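Local coordinates for nucleoside hydrolase, putative (Trypanosoma brucei, PDB 3FZ0), which belongs to the nucleoside hydrolase family and binds a calcium ion, at residues W41-N52 against R78-D89. The protein carries 2 engineered substitutions. Numbering follows the deposited sequence.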
ATOM      1  N   TRP B  41      13.221 -20.819  -7.321  1.00 61.08           N
ATOM      2  CA  TRP B  41      12.409 -21.135  -6.130  1.00 61.05           C
ATOM      3  C   TRP B  41      10.909 -21.020  -6.492  1.00 61.54           C
ATOM      4  O   TRP B  41      10.557 -20.448  -7.531  1.00 61.18           O
ATOM      5  CB  TRP B  41      12.768 -20.185  -4.986  1.00 60.15           C
ATOM      6  CG  TRP B  41      12.194 -18.838  -5.186  1.00 60.82           C
ATOM      7  CD1 TRP B  41      12.706 -17.823  -5.958  1.00 60.24           C
ATOM      8  CD2 TRP B  41      10.968 -18.339  -4.642  1.00 60.97           C
ATOM      9  NE1 TRP B  41      11.884 -16.743  -5.923  1.00 59.72           N
ATOM     10  CE2 TRP B  41      10.810 -17.019  -5.115  1.00 60.66           C
ATOM     11  CE3 TRP B  41      10.006 -18.865  -3.773  1.00 59.07           C
ATOM     12  CZ2 TRP B  41       9.719 -16.221  -4.755  1.00 60.15           C
ATOM     13  CZ3 TRP B  41       8.917 -18.062  -3.414  1.00 60.54           C
ATOM     14  CH2 TRP B  41       8.782 -16.763  -3.907  1.00 59.57           C
ATOM     15  N   GLY B  42      10.039 -21.580  -5.646  1.00 62.23           N
ATOM     16  CA  GLY B  42       8.594 -21.524  -5.837  1.00 62.77           C
ATOM     17  C   GLY B  42       7.901 -22.620  -5.039  1.00 64.14           C
ATOM     18  O   GLY B  42       7.785 -22.538  -3.794  1.00 64.19           O
ATOM     19  N   ASN B  43       7.437 -23.659  -5.731  1.00 64.63           N
ATOM     20  CA  ASN B  43       6.833 -24.781  -5.026  1.00 66.43           C
ATOM     21  C   ASN B  43       7.809 -25.761  -4.378  1.00 66.61           C
ATOM     22  O   ASN B  43       7.454 -26.470  -3.430  1.00 66.95           O
ATOM     23  CB  ASN B  43       5.774 -25.471  -5.876  1.00 67.35           C
ATOM     24  CG  ASN B  43       4.444 -24.692  -5.871  1.00 71.05           C
ATOM     25  OD1 ASN B  43       3.925 -24.298  -4.791  1.00 73.65           O
ATOM     26  ND2 ASN B  43       3.909 -24.434  -7.064  1.00 72.22           N
ATOM     27  N   VAL B  44       9.047 -25.769  -4.871  1.00 66.53           N
ATOM     28  CA  VAL B  44      10.140 -26.428  -4.185  1.00 66.40           C
ATOM     29  C   VAL B  44      11.378 -25.563  -4.178  1.00 66.21           C
ATOM     30  O   VAL B  44      11.563 -24.684  -5.026  1.00 66.09           O
ATOM     31  CB  VAL B  44      10.473 -27.831  -4.768  1.00 67.00           C
ATOM     32  CG1 VAL B  44       9.226 -28.747  -4.643  1.00 68.29           C
ATOM     33  CG2 VAL B  44      10.979 -27.741  -6.204  1.00 65.47           C
ATOM     34  N   GLU B  45      12.216 -25.815  -3.189  1.00 65.84           N
ATOM     35  CA  GLU B  45      13.472 -25.125  -3.076  1.00 66.44           C
ATOM     36  C   GLU B  45      14.432 -25.469  -4.236  1.00 65.75           C
ATOM     37  O   GLU B  45      14.440 -26.601  -4.737  1.00 65.48           O
ATOM     38  CB  GLU B  45      14.068 -25.423  -1.695  1.00 67.19           C
ATOM     39  CG  GLU B  45      14.661 -24.187  -0.983  1.00 72.97           C
ATOM     40  CD  GLU B  45      14.133 -22.840  -1.543  1.00 79.70           C
ATOM     41  OE1 GLU B  45      14.921 -22.082  -2.228  1.00 79.65           O
ATOM     42  OE2 GLU B  45      12.920 -22.578  -1.301  1.00 82.05           O
ATOM     43  N   VAL B  46      15.227 -24.484  -4.670  1.00 65.42           N
ATOM     44  CA  VAL B  46      16.162 -24.648  -5.786  1.00 64.96           C
ATOM     45  C   VAL B  46      17.008 -25.936  -5.746  1.00 65.13           C
ATOM     46  O   VAL B  46      17.198 -26.588  -6.774  1.00 65.17           O
ATOM     47  CB  VAL B  46      17.062 -23.407  -5.939  1.00 65.38           C
ATOM     48  CG1 VAL B  46      18.246 -23.672  -6.893  1.00 64.80           C
ATOM     49  CG2 VAL B  46      16.228 -22.246  -6.456  1.00 65.14           C
ATOM     50  N   ASN B  47      17.504 -26.307  -4.567  1.00 65.00           N
ATOM     51  CA  ASN B  47      18.222 -27.572  -4.424  1.00 64.88           C
ATOM     52  C   ASN B  47      17.403 -28.808  -4.802  1.00 64.11           C
ATOM     53  O   ASN B  47      17.891 -29.710  -5.473  1.00 64.08           O
ATOM     54  CB  ASN B  47      18.764 -27.724  -3.012  1.00 65.53           C
ATOM     55  CG  ASN B  47      20.091 -27.032  -2.825  1.00 68.48           C
ATOM     56  OD1 ASN B  47      20.889 -26.942  -3.760  1.00 71.62           O
ATOM     57  ND2 ASN B  47      20.345 -26.540  -1.614  1.00 71.33           N
ATOM     58  N   GLN B  48      16.151 -28.841  -4.361  1.00 63.28           N
ATOM     59  CA  GLN B  48      15.271 -29.921  -4.672  1.00 62.00           C
ATOM     60  C   GLN B  48      14.901 -29.813  -6.153  1.00 61.95           C
ATOM     61  O   GLN B  48      14.863 -30.828  -6.855  1.00 62.09           O
ATOM     62  CB  GLN B  48      14.047 -29.857  -3.771  1.00 61.93           C
ATOM     63  CG  GLN B  48      13.057 -30.997  -3.979  1.00 62.07           C
ATOM     64  CD  GLN B  48      13.689 -32.335  -3.707  1.00 62.62           C
ATOM     65  OE1 GLN B  48      14.109 -32.595  -2.581  1.00 65.24           O
ATOM     66  NE2 GLN B  48      13.796 -33.179  -4.734  1.00 58.63           N
ATOM     67  N   GLY B  49      14.674 -28.594  -6.647  1.00 61.28           N
ATOM     68  CA  GLY B  49      14.383 -28.406  -8.058  1.00 61.05           C
ATOM     69  C   GLY B  49      15.437 -29.023  -8.975  1.00 61.36           C
ATOM     70  O   GLY B  49      15.102 -29.817  -9.903  1.00 61.42           O
ATOM     71  N   MET B  50      16.702 -28.678  -8.709  1.00 60.45           N
ATOM     72  CA  MET B  50      17.824 -29.248  -9.412  1.00 60.10           C
ATOM     73  C   MET B  50      17.734 -30.779  -9.463  1.00 60.09           C
ATOM     74  O   MET B  50      17.920 -31.380 -10.533  1.00 59.76           O
ATOM     75  CB  MET B  50      19.150 -28.804  -8.785  1.00 59.97           C
ATOM     76  CG  MET B  50      19.477 -27.336  -9.004  1.00 60.06           C
ATOM     77  SD  MET B  50      19.698 -26.839 -10.721  1.00 61.04           S
ATOM     78  CE  MET B  50      21.366 -27.405 -11.044  1.00 55.93           C
ATOM     79  N   GLU B  51      17.441 -31.405  -8.322  1.00 59.88           N
ATOM     80  CA  GLU B  51      17.311 -32.860  -8.261  1.00 60.19           C
ATOM     81  C   GLU B  51      16.172 -33.367  -9.142  1.00 60.24           C
ATOM     82  O   GLU B  51      16.309 -34.400  -9.831  1.00 59.69           O
ATOM     83  CB  GLU B  51      17.115 -33.328  -6.826  1.00 60.26           C
ATOM     84  CG  GLU B  51      18.316 -33.036  -5.906  1.00 61.93           C
ATOM     85  CD  GLU B  51      19.621 -33.742  -6.332  1.00 65.14           C
ATOM     86  OE1 GLU B  51      19.581 -34.942  -6.674  1.00 67.14           O
ATOM     87  OE2 GLU B  51      20.701 -33.110  -6.309  1.00 66.28           O
ATOM     88  N   ASN B  52      15.058 -32.618  -9.147  1.00 60.33           N
ATOM     89  CA  ASN B  52      13.898 -32.963 -10.002  1.00 60.11           C
ATOM     90  C   ASN B  52      14.228 -32.901 -11.495  1.00 59.94           C
ATOM     91  O   ASN B  52      13.992 -33.886 -12.210  1.00 60.43           O
ATOM     92  CB  ASN B  52      12.672 -32.110  -9.666  1.00 60.07           C
ATOM     93  CG  ASN B  52      12.215 -32.273  -8.245  1.00 59.88           C
ATOM     94  OD1 ASN B  52      12.711 -33.142  -7.502  1.00 60.56           O
ATOM     95  ND2 ASN B  52      11.244 -31.454  -7.849  1.00 58.43           N
ATOM     96  N   ARG B  78       9.783 -14.538   1.050  1.00 65.13           N
ATOM     97  CA  ARG B  78       8.590 -15.044   0.337  1.00 64.39           C
ATOM     98  C   ARG B  78       7.362 -14.795   1.179  1.00 64.29           C
ATOM     99  O   ARG B  78       7.417 -14.909   2.396  1.00 63.81           O
ATOM    100  CB  ARG B  78       8.716 -16.544  -0.022  1.00 64.39           C
ATOM    101  CG  ARG B  78       8.944 -17.483   1.173  1.00 64.30           C
ATOM    102  CD  ARG B  78       9.005 -18.924   0.781  1.00 63.82           C
ATOM    103  NE  ARG B  78       7.833 -19.306   0.003  1.00 65.78           N
ATOM    104  CZ  ARG B  78       7.799 -20.285  -0.911  1.00 65.25           C
ATOM    105  NH1 ARG B  78       8.874 -20.990  -1.193  1.00 63.98           N
ATOM    106  NH2 ARG B  78       6.687 -20.525  -1.579  1.00 65.00           N
ATOM    107  N   GLU B  79       6.273 -14.428   0.522  1.00 64.73           N
ATOM    108  CA  GLU B  79       4.992 -14.150   1.194  1.00 65.27           C
ATOM    109  C   GLU B  79       3.986 -15.252   0.815  1.00 65.91           C
ATOM    110  O   GLU B  79       2.792 -15.190   1.135  1.00 66.28           O
ATOM    111  CB  GLU B  79       4.507 -12.717   0.888  1.00 64.67           C
ATOM    112  CG  GLU B  79       5.624 -11.645   1.153  1.00 64.57           C
ATOM    113  CD  GLU B  79       5.168 -10.175   1.048  1.00 65.66           C
ATOM    114  OE1 GLU B  79       3.954  -9.920   0.924  1.00 67.49           O
ATOM    115  OE2 GLU B  79       6.024  -9.255   1.124  1.00 65.37           O
ATOM    116  N   THR B  80       4.488 -16.263   0.115  1.00 66.61           N
ATOM    117  CA  THR B  80       3.710 -17.451  -0.226  1.00 67.33           C
ATOM    118  C   THR B  80       4.243 -18.666   0.543  1.00 68.23           C
ATOM    119  O   THR B  80       5.332 -18.662   1.113  1.00 67.94           O
ATOM    120  CB  THR B  80       3.751 -17.761  -1.739  1.00 67.09           C
ATOM    121  OG1 THR B  80       5.108 -18.003  -2.150  1.00 65.66           O
ATOM    122  CG2 THR B  80       3.187 -16.609  -2.538  1.00 67.14           C
ATOM    123  N   VAL B  81       3.446 -19.710   0.522  1.00 69.92           N
ATOM    124  CA  VAL B  81       3.725 -20.982   1.170  1.00 71.30           C
ATOM    125  C   VAL B  81       3.884 -22.014   0.045  1.00 71.81           C
ATOM    126  O   VAL B  81       3.254 -21.872  -1.022  1.00 71.65           O
ATOM    127  CB  VAL B  81       2.516 -21.320   2.079  1.00 71.70           C
ATOM    128  CG1 VAL B  81       2.346 -22.796   2.299  1.00 72.36           C
ATOM    129  CG2 VAL B  81       2.621 -20.540   3.410  1.00 71.95           C
ATOM    130  N   GLN B  82       4.740 -23.022   0.262  1.00 72.88           N
ATOM    131  CA  GLN B  82       4.845 -24.189  -0.641  1.00 73.54           C
ATOM    132  C   GLN B  82       3.567 -25.029  -0.594  1.00 73.35           C
ATOM    133  O   GLN B  82       3.097 -25.431   0.466  1.00 73.71           O
ATOM    134  CB  GLN B  82       6.072 -25.046  -0.318  1.00 73.59           C
ATOM    135  CG  GLN B  82       7.410 -24.324  -0.567  1.00 75.10           C
ATOM    136  CD  GLN B  82       8.629 -25.258  -0.663  1.00 74.98           C
ATOM    137  OE1 GLN B  82       8.558 -26.445  -0.332  1.00 75.65           O
ATOM    138  NE2 GLN B  82       9.753 -24.710  -1.132  1.00 75.42           N
ATOM    139  N   TRP B  83       2.999 -25.271  -1.760  1.00 73.42           N
ATOM    140  CA  TRP B  83       1.702 -25.930  -1.898  1.00 73.30           C
ATOM    141  C   TRP B  83       1.676 -27.369  -1.364  1.00 72.84           C
ATOM    142  O   TRP B  83       0.815 -27.703  -0.564  1.00 72.50           O
ATOM    143  CB  TRP B  83       1.323 -25.922  -3.376  1.00 73.59           C
ATOM    144  CG  TRP B  83      -0.071 -26.414  -3.721  1.00 74.55           C
ATOM    145  CD1 TRP B  83      -1.254 -26.141  -3.048  1.00 74.20           C
ATOM    146  CD2 TRP B  83      -0.432 -27.225  -4.855  1.00 74.30           C
ATOM    147  NE1 TRP B  83      -2.308 -26.759  -3.695  1.00 73.95           N
ATOM    148  CE2 TRP B  83      -1.837 -27.418  -4.806  1.00 73.04           C
ATOM    149  CE3 TRP B  83       0.301 -27.815  -5.904  1.00 73.40           C
ATOM    150  CZ2 TRP B  83      -2.521 -28.185  -5.755  1.00 73.10           C
ATOM    151  CZ3 TRP B  83      -0.376 -28.576  -6.848  1.00 73.38           C
ATOM    152  CH2 TRP B  83      -1.773 -28.744  -6.777  1.00 73.89           C
ATOM    153  N   GLY B  84       2.614 -28.205  -1.812  1.00 72.05           N
ATOM    154  CA  GLY B  84       2.641 -29.614  -1.440  1.00 71.42           C
ATOM    155  C   GLY B  84       1.651 -30.556  -2.156  1.00 71.20           C
ATOM    156  O   GLY B  84       1.500 -31.710  -1.759  1.00 70.79           O
ATOM    157  N   GLY B  85       0.976 -30.072  -3.201  1.00 70.84           N
ATOM    158  CA  GLY B  85       0.024 -30.886  -3.968  1.00 70.09           C
ATOM    159  C   GLY B  85       0.669 -32.068  -4.687  1.00 69.75           C
ATOM    160  O   GLY B  85       0.108 -33.169  -4.755  1.00 69.62           O
ATOM    161  N   PHE B  86       1.865 -31.860  -5.208  1.00 69.25           N
ATOM    162  CA  PHE B  86       2.586 -32.930  -5.850  1.00 68.75           C
ATOM    163  C   PHE B  86       3.395 -33.771  -4.892  1.00 68.00           C
ATOM    164  O   PHE B  86       4.054 -34.696  -5.325  1.00 68.16           O
ATOM    165  CB  PHE B  86       3.475 -32.359  -6.973  1.00 69.20           C
ATOM    166  CG  PHE B  86       2.719 -32.088  -8.237  1.00 69.93           C
ATOM    167  CD1 PHE B  86       2.323 -30.772  -8.562  1.00 70.65           C
ATOM    168  CD2 PHE B  86       2.353 -33.150  -9.090  1.00 69.44           C
ATOM    169  CE1 PHE B  86       1.582 -30.506  -9.749  1.00 69.46           C
ATOM    170  CE2 PHE B  86       1.623 -32.923 -10.254  1.00 68.95           C
ATOM    171  CZ  PHE B  86       1.232 -31.590 -10.589  1.00 70.29           C
ATOM    172  N   GLY B  87       3.350 -33.449  -3.600  1.00 67.12           N
ATOM    173  CA  GLY B  87       4.155 -34.153  -2.584  1.00 66.59           C
ATOM    174  C   GLY B  87       5.270 -33.321  -1.925  1.00 66.30           C
ATOM    175  O   GLY B  87       5.534 -32.179  -2.309  1.00 65.72           O
ATOM    176  N   SER B  88       5.950 -33.896  -0.934  1.00 65.80           N
ATOM    177  CA  SER B  88       6.960 -33.129  -0.205  1.00 65.69           C
ATOM    178  C   SER B  88       8.127 -32.605  -1.064  1.00 65.11           C
ATOM    179  O   SER B  88       8.722 -31.591  -0.710  1.00 65.23           O
ATOM    180  CB  SER B  88       7.457 -33.888   1.031  1.00 65.55           C
ATOM    181  OG  SER B  88       8.250 -35.003   0.693  1.00 67.32           O
ATOM    182  N   ASP B  89       8.429 -33.278  -2.180  1.00 64.06           N
ATOM    183  CA  ASP B  89       9.506 -32.860  -3.077  1.00 63.03           C
ATOM    184  C   ASP B  89       8.966 -32.220  -4.354  1.00 62.51           C
ATOM    185  O   ASP B  89       9.714 -31.989  -5.298  1.00 61.88           O
ATOM    186  CB  ASP B  89      10.471 -34.025  -3.396  1.00 62.85           C
ATOM    187  CG  ASP B  89       9.832 -35.169  -4.256  1.00 63.69           C
ATOM    188  OD1 ASP B  89       8.625 -35.119  -4.625  1.00 62.86           O
ATOM    189  OD2 ASP B  89      10.565 -36.147  -4.563  1.00 61.33           O
TER
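R78 reaches across to G42 and takes hold of its carbonyl end-on: NH1 and NH2 both donate to G42 O, each at 3.2 Å. The NH1 bond lies in the carbonyl plane on a lone pair, whereas NH2 comes in tilted from that plane. W41 meets the same guanidinium edge first. Its CZ3 stands 3.5 Å from R78 CZ, over the centre of the group, with the two planes 79° apart, so this is a ring edge against a guanidinium face. A bend at chi3 (-53°) turns NE toward T80, where it donates to T80 O at 2.8 Å and helps fix the rotation of the guanidinium. The carboxylate of E45 stays beyond salt-bridge distance.

Q82 lays its extended side chain over the backbone of 43-45. As modelled, its amide sets OE1 beside N43 O and NE2 beside the backbone N of E45, like facing like, so its flip state is doubtful. N43 OD1 receives a weak bond from the backbone N of W83. The backbone N of N43 donates to D14, a calcium ligand, which sets this loop beside the metal site.

At the far end, N52 ND2 donates to D89 O at 3.0 Å, nearly along the C=O axis; ND2 also bonds to C15 O. Q48 CG is anti to the backbone N (chi1 -178°), and the bend that follows at chi2 brings its amide against D89 CB while NE2 donates to N52 OD1. V44 CG1 sits 3.3 Å from D89 O.

Side chains thus grip backbone carbonyls at both ends, tying the loop after strand 66-68 to the loop and first helical residues that follow strand 32-39, and the guanidinium charge probably polarises the G42 carbonyl.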